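Local coordinates for protein ferulic acid esterase, AmCE1/Fae1A (Anaeromyces mucronatus, PDB 5CXX) that probably hydrolyses feruloyl esters, as an alpha/beta-hydrolase of carbohydrate esterase family 1, and holds ferulic acid in its pocket, at residues Asp12-Lys17 and Glu88-Glu93; Leu73-Thr78 and His253-Ile258; Leu79-Asn84 and Ala260-Phe265. All blocks are in the same frame, centred on the assembly; numbering follows the deposited sequence. Where two conformers were deposited one is given.

Contacts 2 and 3 follow the same helix pair, 77-87 with 255-266: contact 2 joins their N-terminal ends and contact 3 the turns beyond, with centres about 10 Å apart. Contact 1, whose centre lies about 6 Å from that of contact 3, ties the N-terminal residues 12-17 to the loop leaving helix 77-87. Arg15 links contact 1 to both sides of contact 2: its NH2 makes a salt bridge to Asp75 OD2 at 3.0 Å, and its NH1 a probable hydrogen bond to Asn256 OD1 at 2.9 Å. Between contacts 2 and 3, Thr78 O packs 3.5 Å from Phe262 CE2. Of the three, contact 2 reaches the ferulic acid pocket, through His253.

Contact 1: Asp12-Lys17 and Glu88-Glu93; sequences DKYRTK and EGRAKE
A very short hydrogen bond joins Tyr14 to Glu88: the phenol OH donates to OE1 at 2.5 Å. The same carboxylate oxygen is also held from within its own segment, by a salt bridge from Arg90 NH2 at 2.7 Å, though the N-H...O angle of 129° makes that bond weak. Arg90 NH2 lies 2.9 Å from Tyr14 OH as well, so phenol, carboxylate and guanidinium meet in one compact polar cluster. The side chains of Tyr14 and Glu88 approach from opposite directions. Glu88 OE1 sits at the edge of the ring, close to its plane, and the hydroxyl meets it on the syn side of a carboxylate turned 83° from the ring. An extended glutamate chain suits this reach, whereas Arg90 bends at its second and third torsions to bring its guanidinium edge back to the same oxygen. The positive group beside OE1 is likely to stabilise the carboxylate in its charged form, with Lys13 NZ adding a more distant influence 4.8 Å from OE2. A phenylalanine in place of Tyr14 would probably leave Glu88 OE1 without its short phenol bond and the carboxylate freer to turn. Gly89 lies between Glu88 and Arg90: with phi at +68° it is the C-prime residue of a Schellman motif, a backbone shape that glycine adopts readily, and the turn probably helps bring the two side chains together. In the fold, this motif closes helix 77-87 before the chain proceeds to strand 95-99. Tyr14, on the short helix 12-15, also meets the ring of Tyr263, and Arg90 NH1 bonds to Tyr263 OH and Gln267 OE1, so the cluster rests against the C-terminal end of helix 255-266 and the residue just after it.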
loop_
_atom_site.group_PDB
_atom_site.type_symbol
_atom_site.label_atom_id
_atom_site.label_comp_id
_atom_site.label_asym_id
_atom_site.label_seq_id
_atom_site.Cartn_x
_atom_site.Cartn_y
_atom_site.Cartn_z
ATOM N N ASP A 12 1.788 -14.537 -15.122
ATOM C CA ASP A 12 2.133 -13.461 -16.037
ATOM C C ASP A 12 0.929 -12.817 -16.681
ATOM O O ASP A 12 0.919 -11.612 -16.911
ATOM C CB ASP A 12 3.092 -13.972 -17.127
ATOM C CG ASP A 12 4.512 -14.204 -16.596
ATOM O OD1 ASP A 12 4.881 -13.654 -15.523
ATOM O OD2 ASP A 12 5.267 -14.942 -17.256
ATOM N N LYS A 13 -0.114 -13.583 -16.993
ATOM C CA LYS A 13 -1.209 -12.975 -17.689
ATOM C C LYS A 13 -2.026 -11.958 -16.876
ATOM O O LYS A 13 -2.764 -11.160 -17.468
ATOM C CB LYS A 13 -2.139 -14.036 -18.259
ATOM C CG LYS A 13 -2.842 -14.820 -17.208
ATOM C CD LYS A 13 -3.791 -15.877 -17.834
ATOM C CE LYS A 13 -4.356 -16.773 -16.752
ATOM N NZ LYS A 13 -5.389 -17.724 -17.302
ATOM N N TYR A 14 -1.918 -11.941 -15.544
ATOM C CA TYR A 14 -2.639 -10.939 -14.800
ATOM C C TYR A 14 -1.780 -9.681 -14.624
ATOM O O TYR A 14 -2.334 -8.577 -14.509
ATOM C CB TYR A 14 -3.052 -11.470 -13.409
ATOM C CG TYR A 14 -4.123 -12.477 -13.585
ATOM C CD1 TYR A 14 -5.416 -12.073 -13.831
ATOM C CD2 TYR A 14 -3.822 -13.845 -13.514
ATOM C CE1 TYR A 14 -6.403 -13.025 -14.042
ATOM C CE2 TYR A 14 -4.817 -14.815 -13.709
ATOM C CZ TYR A 14 -6.077 -14.379 -13.972
ATOM O OH TYR A 14 -7.030 -15.347 -14.174
ATOM N N ARG A 15 -0.439 -9.793 -14.636
ATOM C CA ARG A 15 0.379 -8.591 -14.437
ATOM C C ARG A 15 0.824 -7.925 -15.735
ATOM O O ARG A 15 1.561 -6.943 -15.721
ATOM C CB ARG A 15 1.613 -8.901 -13.580
ATOM C CG ARG A 15 2.468 -10.063 -14.161
ATOM C CD ARG A 15 3.700 -10.296 -13.204
ATOM N NE ARG A 15 4.672 -9.178 -13.296
ATOM C CZ ARG A 15 5.913 -9.263 -12.817
ATOM N NH1 ARG A 15 6.279 -10.378 -12.161
ATOM N NH2 ARG A 15 6.775 -8.246 -12.963
ATOM N N THR A 16 0.369 -8.487 -16.860
ATOM C CA THR A 16 0.705 -8.015 -18.221
ATOM C C THR A 16 -0.556 -7.402 -18.854
ATOM O O THR A 16 -1.677 -7.985 -18.737
ATOM C CB THR A 16 1.216 -9.233 -19.072
ATOM O OG1 THR A 16 2.403 -9.725 -18.422
ATOM C CG2 THR A 16 1.592 -8.818 -20.498
ATOM N N LYS A 17 -0.387 -6.288 -19.575
ATOM C CA LYS A 17 -1.489 -5.784 -20.390
ATOM C C LYS A 17 -1.762 -6.732 -21.547
ATOM O O LYS A 17 -0.853 -7.105 -22.276
ATOM C CB LYS A 17 -1.189 -4.373 -20.938
ATOM C CG LYS A 17 -1.160 -3.393 -19.727
ATOM C CD LYS A 17 -0.874 -1.971 -20.312
ATOM C CE LYS A 17 -0.850 -0.915 -19.217
ATOM N NZ LYS A 17 -0.461 0.444 -19.841
ATOM N N GLU A 88 -12.479 -10.969 -15.242
ATOM C CA GLU A 88 -12.861 -12.322 -14.840
ATOM C C GLU A 88 -13.853 -12.316 -13.670
ATOM O O GLU A 88 -14.246 -13.381 -13.137
ATOM C CB GLU A 88 -11.629 -13.117 -14.499
ATOM C CG GLU A 88 -10.752 -13.326 -15.703
ATOM C CD GLU A 88 -9.590 -14.212 -15.412
ATOM O OE1 GLU A 88 -9.456 -14.640 -14.254
ATOM O OE2 GLU A 88 -8.809 -14.480 -16.335
ATOM N N GLY A 89 -14.363 -11.135 -13.343
ATOM C CA GLY A 89 -15.285 -11.009 -12.232
ATOM C C GLY A 89 -14.626 -11.260 -10.888
ATOM O O GLY A 89 -15.341 -11.591 -9.934
ATOM N N ARG A 90 -13.301 -11.022 -10.792
ATOM C CA ARG A 90 -12.557 -11.296 -9.564
ATOM C C ARG A 90 -12.062 -10.048 -8.829
ATOM O O ARG A 90 -11.305 -10.172 -7.880
ATOM C CB ARG A 90 -11.346 -12.190 -9.853
ATOM C CG ARG A 90 -11.692 -13.288 -10.854
ATOM C CD ARG A 90 -11.168 -14.598 -10.580
ATOM N NE ARG A 90 -9.867 -14.734 -9.909
ATOM C CZ ARG A 90 -8.697 -15.047 -10.468
ATOM N NH1 ARG A 90 -7.633 -15.224 -9.705
ATOM N NH2 ARG A 90 -8.576 -15.204 -11.766
ATOM N N ALA A 91 -12.463 -8.868 -9.301
ATOM C CA ALA A 91 -12.182 -7.641 -8.581
ATOM C C ALA A 91 -13.305 -6.679 -8.855
ATOM O O ALA A 91 -14.049 -6.879 -9.829
ATOM C CB ALA A 91 -10.811 -7.029 -9.028
ATOM N N LYS A 92 -13.418 -5.653 -8.008
ATOM C CA LYS A 92 -14.383 -4.574 -8.234
ATOM C C LYS A 92 -13.736 -3.441 -9.036
ATOM O O LYS A 92 -12.496 -3.239 -8.948
ATOM C CB LYS A 92 -14.866 -4.023 -6.900
ATOM C CG LYS A 92 -15.513 -5.080 -5.982
ATOM C CD LYS A 92 -16.779 -5.591 -6.648
ATOM C CE LYS A 92 -17.629 -6.399 -5.648
ATOM N NZ LYS A 92 -17.984 -5.496 -4.510
ATOM N N GLU A 93 -14.566 -2.672 -9.754
ATOM C CA GLU A 93 -14.075 -1.392 -10.312
ATOM C C GLU A 93 -13.601 -0.467 -9.212
ATOM O O GLU A 93 -14.224 -0.385 -8.164
ATOM C CB GLU A 93 -15.176 -0.669 -11.094
ATOM C CG GLU A 93 -15.630 -1.384 -12.310
ATOM C CD GLU A 93 -16.494 -0.486 -13.176
ATOM O OE1 GLU A 93 -17.422 0.139 -12.635
ATOM O OE2 GLU A 93 -16.235 -0.400 -14.385
#

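Contact 2: Leu73-Thr78 and His253-Ile258; sequences LEDDST and HDWNAI. With FER (3-(4-hydroxy-3-methoxyphenyl)-2-propenoic acid), chain D.
The indole of Trp255 lies between Asp75 CB on one face and Ile258 CD1 on the other, at the N-terminal ends of two helices of the alpha/beta-hydrolase fold. Asp75 CB makes a CH-pi contact 3.3 Å from the centroid of the six-membered ring, 14° off the normal, while Ile258 CD1 is offset toward the rim. The edge of the His253 ring faces ferulic acid: in one of two modelled conformers, NE2 makes a weak hydrogen bond to O2 at 3.4 Å. His253 also bonds to Ser156 and Asp222, consistent with a catalytic triad. Aspartate suits position 75 because its methylene can cover the indole while its carboxylate caps the turn leading into helix 77-87. With CG anti to the backbone N (chi1 170°), OD1 accepts from both Ser77 N, at 2.8 Å, and Ser77 OG, at 2.7 Å; serine is small enough to make this second bond beside the ring, its OG 3.5 Å from Trp255 CZ3. Trp255, two residues after the pocket histidine, thus packs its broad ring against the start of helix 77-87. Asp254 in between is the N-cap of helix 255-266: its OD1 accepts from Ala257 N at 3.0 Å, the donor arriving nearly in line with the CG-OD1 bond.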
loop_
_atom_site.group_PDB
_atom_site.type_symbol
_atom_site.label_atom_id
_atom_site.label_comp_id
_atom_site.label_asym_id
_atom_site.label_seq_id
_atom_site.Cartn_x
_atom_site.Cartn_y
_atom_site.Cartn_z
ATOM N N LEU A 73 4.426 2.746 -11.184
ATOM C CA LEU A 73 4.008 2.564 -12.593
ATOM C C LEU A 73 5.135 2.014 -13.435
ATOM O O LEU A 73 4.962 1.803 -14.659
ATOM C CB LEU A 73 3.504 3.878 -13.208
ATOM C CG LEU A 73 2.235 4.437 -12.541
ATOM C CD1 LEU A 73 2.040 5.889 -13.000
ATOM C CD2 LEU A 73 0.978 3.519 -12.861
ATOM N N GLU A 74 6.322 1.804 -12.834
ATOM C CA GLU A 74 7.444 1.328 -13.629
ATOM C C GLU A 74 7.382 -0.121 -14.054
ATOM O O GLU A 74 8.230 -0.548 -14.856
ATOM C CB GLU A 74 8.777 1.564 -12.870
ATOM C CG GLU A 74 9.167 3.037 -12.767
ATOM C CD GLU A 74 9.412 3.741 -14.111
ATOM O OE1 GLU A 74 9.596 3.101 -15.181
ATOM O OE2 GLU A 74 9.474 4.999 -14.083
ATOM N N ASP A 75 6.396 -0.886 -13.560
ATOM C CA ASP A 75 6.083 -2.228 -14.048
ATOM C C ASP A 75 4.571 -2.209 -14.295
ATOM O O ASP A 75 3.843 -1.579 -13.511
ATOM C CB ASP A 75 6.454 -3.304 -12.977
ATOM C CG ASP A 75 5.946 -4.671 -13.324
ATOM O OD1 ASP A 75 4.839 -4.998 -12.887
ATOM O OD2 ASP A 75 6.679 -5.435 -13.984
ATOM N N ASP A 76 4.105 -2.910 -15.308
ATOM C CA ASP A 76 2.667 -2.820 -15.673
ATOM C C ASP A 76 1.744 -3.552 -14.684
ATOM O O ASP A 76 0.522 -3.473 -14.857
ATOM C CB ASP A 76 2.460 -3.381 -17.092
ATOM C CG ASP A 76 2.783 -2.381 -18.160
ATOM O OD1 ASP A 76 3.130 -1.207 -17.849
ATOM O OD2 ASP A 76 2.657 -2.734 -19.365
ATOM N N SER A 77 2.264 -4.242 -13.649
ATOM C CA SER A 77 1.351 -4.939 -12.747
ATOM C C SER A 77 0.351 -4.002 -12.090
ATOM O O SER A 77 -0.763 -4.423 -11.852
ATOM C CB SER A 77 2.120 -5.704 -11.646
ATOM O OG SER A 77 2.986 -4.806 -10.951
ATOM N N THR A 78 0.732 -2.762 -11.779
ATOM C CA THR A 78 -0.175 -1.901 -11.012
ATOM C C THR A 78 -1.431 -1.609 -11.813
ATOM O O THR A 78 -2.569 -1.667 -11.293
ATOM C CB THR A 78 0.559 -0.590 -10.634
ATOM O OG1 THR A 78 1.674 -0.956 -9.794
ATOM C CG2 THR A 78 -0.337 0.434 -9.874
ATOM N N HIS A 253 13.829 -8.305 -3.378
ATOM C CA HIS A 253 13.130 -7.019 -3.255
ATOM C C HIS A 253 12.762 -6.574 -4.691
ATOM O O HIS A 253 13.468 -5.774 -5.321
ATOM C CB HIS A 253 14.038 -5.990 -2.545
ATOM C CG HIS A 253 13.313 -5.031 -1.624
ATOM N ND1 HIS A 253 12.452 -5.438 -0.611
ATOM C CD2 HIS A 253 13.332 -3.675 -1.578
ATOM C CE1 HIS A 253 11.988 -4.386 0.018
ATOM N NE2 HIS A 253 12.511 -3.297 -0.552
ATOM N N ASP A 254 11.706 -7.173 -5.240
ATOM C CA ASP A 254 11.509 -7.057 -6.686
ATOM C C ASP A 254 10.037 -7.144 -7.095
ATOM O O ASP A 254 9.119 -7.298 -6.245
ATOM C CB ASP A 254 12.354 -8.161 -7.416
ATOM C CG ASP A 254 11.905 -9.604 -7.105
ATOM O OD1 ASP A 254 10.716 -9.890 -6.873
ATOM O OD2 ASP A 254 12.777 -10.531 -7.057
ATOM N N TRP A 255 9.832 -7.060 -8.416
ATOM C CA TRP A 255 8.462 -6.962 -8.909
ATOM C C TRP A 255 7.755 -8.316 -8.874
ATOM O O TRP A 255 6.521 -8.344 -8.977
ATOM C CB TRP A 255 8.476 -6.400 -10.340
ATOM C CG TRP A 255 8.601 -4.908 -10.323
ATOM C CD1 TRP A 255 9.707 -4.142 -10.698
ATOM C CD2 TRP A 255 7.558 -3.972 -10.004
ATOM N NE1 TRP A 255 9.426 -2.817 -10.566
ATOM C CE2 TRP A 255 8.117 -2.672 -10.161
ATOM C CE3 TRP A 255 6.213 -4.101 -9.602
ATOM C CZ2 TRP A 255 7.378 -1.511 -9.946
ATOM C CZ3 TRP A 255 5.473 -2.913 -9.371
ATOM C CH2 TRP A 255 6.072 -1.650 -9.557
ATOM N N ASN A 256 8.509 -9.427 -8.756
ATOM C CA ASN A 256 7.824 -10.707 -8.485
ATOM C C ASN A 256 7.140 -10.678 -7.118
ATOM O O ASN A 256 5.975 -11.117 -7.022
ATOM C CB ASN A 256 8.816 -11.888 -8.625
ATOM C CG ASN A 256 9.210 -12.154 -10.095
ATOM O OD1 ASN A 256 8.398 -11.914 -11.005
ATOM N ND2 ASN A 256 10.450 -12.650 -10.344
ATOM N N ALA A 257 7.830 -10.173 -6.085
ATOM C CA ALA A 257 7.220 -10.116 -4.738
ATOM C C ALA A 257 6.075 -9.097 -4.725
ATOM O O ALA A 257 5.013 -9.357 -4.139
ATOM C CB ALA A 257 8.247 -9.783 -3.699
ATOM N N ILE A 258 6.263 -7.965 -5.411
ATOM C CA ILE A 258 5.222 -6.956 -5.441
ATOM C C ILE A 258 4.000 -7.458 -6.174
ATOM O O ILE A 258 2.894 -7.355 -5.634
ATOM C CB ILE A 258 5.711 -5.666 -6.133
ATOM C CG1 ILE A 258 6.848 -5.028 -5.291
ATOM C CG2 ILE A 258 4.517 -4.672 -6.316
ATOM C CD1 ILE A 258 7.614 -3.966 -6.068
HETATM C C4 FER D . 15.836 -0.097 6.608
HETATM C C5 FER D . 16.104 -0.852 5.429
HETATM C C6 FER D . 15.308 -0.695 4.333
HETATM C C3 FER D . 14.697 0.730 6.634
HETATM C C2 FER D . 13.902 0.920 5.536
HETATM C C1 FER D . 14.186 0.197 4.391
HETATM C C10 FER D . 13.261 2.015 7.888
HETATM C C7 FER D . 13.330 0.425 3.192
HETATM C C8 FER D . 13.661 0.070 1.939
HETATM C C9 FER D . 12.672 0.371 0.814
HETATM O O1 FER D . 11.565 0.965 1.012
HETATM O O2 FER D . 12.995 0.043 -0.357
HETATM O O4 FER D . 16.558 -0.172 7.759
HETATM O O3 FER D . 14.527 1.366 7.827
#

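Contact 3: Leu79-Asn84 and Ala260-Phe265; sequences LAIPTN and AGFYNF
Ile81 is the first residue of 79-84 to reach helix 260-265, in a pair of neighbouring, nearly parallel helices packed beside the central sheet of the alpha/beta-hydrolase fold. The axes of segments 79-84 and 260-265 pass 9.7 Å apart and cross at -25°. With CG1 beside the backbone N (chi1 -80°), the branched isoleucine points two methyls at its neighbour: CD1 comes to the edge of the Phe262 ring, 4.0 Å from CD2, and lies 3.8 Å from Tyr263 N, while CG2 rests 3.9 Å from Tyr263 CA. Pro82 follows and lays CG 3.8 Å from Phe262 CE2. Having no N-H, it cannot bond to the turn before, and the helix kinks here; its compact ring fits against the phenylalanine as an apolar surface. Phe262 continues the packing inward, stacking on Tyr61 of strand 58-62 and touching Cys153 and Phe179. At the end of the segment Asn84 bonds to other parts of the chain, its ND2 donating to Tyr14 O and Thr16 O and its OD1 accepting from Tyr23 OH. Across on helix 260-265, Ala260 O takes two donors from one residue, Asn264 N at 3.1 Å and Asn264 ND2 at 2.9 Å, which reach it from opposite faces of the carbonyl plane.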
loop_
_atom_site.group_PDB
_atom_site.type_symbol
_atom_site.label_atom_id
_atom_site.label_comp_id
_atom_site.label_asym_id
_atom_site.label_seq_id
_atom_site.Cartn_x
_atom_site.Cartn_y
_atom_site.Cartn_z
ATOM N N LEU A 79 -1.226 -1.204 -13.068
ATOM C CA LEU A 79 -2.378 -0.931 -13.948
ATOM C C LEU A 79 -3.035 -2.194 -14.469
ATOM O O LEU A 79 -4.240 -2.164 -14.763
ATOM C CB LEU A 79 -1.933 -0.090 -15.173
ATOM C CG LEU A 79 -1.410 1.300 -14.848
ATOM C CD1 LEU A 79 -0.840 1.951 -16.142
ATOM C CD2 LEU A 79 -2.520 2.175 -14.215
ATOM N N ALA A 80 -2.291 -3.283 -14.644
ATOM C CA ALA A 80 -2.905 -4.446 -15.330
ATOM C C ALA A 80 -3.712 -5.329 -14.389
ATOM O O ALA A 80 -4.753 -5.857 -14.788
ATOM C CB ALA A 80 -1.836 -5.302 -16.023
ATOM N N ILE A 81 -3.229 -5.528 -13.172
ATOM C CA ILE A 81 -3.862 -6.521 -12.292
ATOM C C ILE A 81 -5.339 -6.236 -11.965
ATOM O O ILE A 81 -6.185 -7.150 -12.115
ATOM C CB ILE A 81 -3.021 -6.661 -10.980
ATOM C CG1 ILE A 81 -1.804 -7.577 -11.269
ATOM C CG2 ILE A 81 -3.891 -7.236 -9.815
ATOM C CD1 ILE A 81 -0.761 -7.622 -10.088
ATOM N N PRO A 82 -5.682 -4.987 -11.574
ATOM C CA PRO A 82 -7.116 -4.823 -11.211
ATOM C C PRO A 82 -8.034 -4.955 -12.419
ATOM O O PRO A 82 -9.115 -5.556 -12.281
ATOM C CB PRO A 82 -7.185 -3.400 -10.620
ATOM C CG PRO A 82 -5.741 -3.136 -10.127
ATOM C CD PRO A 82 -4.839 -3.817 -11.181
ATOM N N THR A 83 -7.618 -4.481 -13.596
ATOM C CA THR A 83 -8.430 -4.670 -14.821
ATOM C C THR A 83 -8.542 -6.129 -15.224
ATOM O O THR A 83 -9.604 -6.620 -15.570
ATOM C CB THR A 83 -7.817 -3.818 -15.972
ATOM O OG1 THR A 83 -8.089 -2.461 -15.657
ATOM C CG2 THR A 83 -8.440 -4.180 -17.352
ATOM N N ASN A 84 -7.418 -6.829 -15.178
ATOM C CA ASN A 84 -7.421 -8.215 -15.621
ATOM C C ASN A 84 -8.250 -9.066 -14.663
ATOM O O ASN A 84 -8.917 -10.004 -15.116
ATOM C CB ASN A 84 -5.982 -8.742 -15.739
ATOM C CG ASN A 84 -5.281 -8.185 -16.987
ATOM O OD1 ASN A 84 -5.957 -7.837 -17.989
ATOM N ND2 ASN A 84 -3.946 -8.137 -16.965
ATOM N N ALA A 260 3.001 -10.454 -6.826
ATOM C CA ALA A 260 2.273 -11.521 -6.109
ATOM C C ALA A 260 1.398 -10.924 -5.001
ATOM O O ALA A 260 0.236 -11.364 -4.781
ATOM C CB ALA A 260 3.253 -12.553 -5.513
ATOM N N GLY A 261 1.945 -9.925 -4.298
ATOM C CA GLY A 261 1.190 -9.316 -3.216
ATOM C C GLY A 261 -0.060 -8.599 -3.746
ATOM O O GLY A 261 -1.153 -8.782 -3.255
ATOM N N PHE A 262 0.138 -7.751 -4.759
ATOM C CA PHE A 262 -0.990 -6.965 -5.269
ATOM C C PHE A 262 -2.070 -7.832 -5.902
ATOM O O PHE A 262 -3.293 -7.596 -5.760
ATOM C CB PHE A 262 -0.452 -5.964 -6.294
ATOM C CG PHE A 262 -1.380 -4.804 -6.575
ATOM C CD1 PHE A 262 -1.881 -4.000 -5.526
ATOM C CD2 PHE A 262 -1.658 -4.451 -7.905
ATOM C CE1 PHE A 262 -2.715 -2.895 -5.799
ATOM C CE2 PHE A 262 -2.474 -3.346 -8.178
ATOM C CZ PHE A 262 -2.984 -2.572 -7.140
ATOM N N TYR A 263 -1.639 -8.874 -6.625
ATOM C CA TYR A 263 -2.581 -9.835 -7.223
ATOM C C TYR A 263 -3.463 -10.500 -6.164
ATOM O O TYR A 263 -4.701 -10.561 -6.325
ATOM C CB TYR A 263 -1.761 -10.899 -7.977
ATOM C CG TYR A 263 -2.542 -12.088 -8.511
ATOM C CD1 TYR A 263 -3.464 -11.942 -9.550
ATOM C CD2 TYR A 263 -2.325 -13.381 -7.980
ATOM C CE1 TYR A 263 -4.144 -13.020 -10.082
ATOM C CE2 TYR A 263 -3.014 -14.487 -8.521
ATOM C CZ TYR A 263 -3.920 -14.287 -9.563
ATOM O OH TYR A 263 -4.576 -15.379 -10.094
ATOM N N ASN A 264 -2.857 -11.028 -5.084
ATOM C CA ASN A 264 -3.721 -11.595 -4.046
ATOM C C ASN A 264 -4.553 -10.538 -3.324
ATOM O O ASN A 264 -5.742 -10.768 -3.015
ATOM C CB ASN A 264 -2.826 -12.363 -3.061
ATOM C CG ASN A 264 -2.385 -13.698 -3.605
ATOM O OD1 ASN A 264 -3.163 -14.662 -3.572
ATOM N ND2 ASN A 264 -1.151 -13.770 -4.095
ATOM N N PHE A 265 -3.965 -9.373 -3.068
ATOM C CA PHE A 265 -4.690 -8.353 -2.350
ATOM C C PHE A 265 -5.948 -7.875 -3.071
ATOM O O PHE A 265 -7.020 -7.726 -2.485
ATOM C CB PHE A 265 -3.727 -7.196 -2.076
ATOM C CG PHE A 265 -4.303 -6.060 -1.230
ATOM C CD1 PHE A 265 -4.700 -6.293 0.106
ATOM C CD2 PHE A 265 -4.417 -4.794 -1.774
ATOM C CE1 PHE A 265 -5.178 -5.206 0.892
ATOM C CE2 PHE A 265 -4.933 -3.728 -1.024
ATOM C CZ PHE A 265 -5.293 -3.928 0.300
#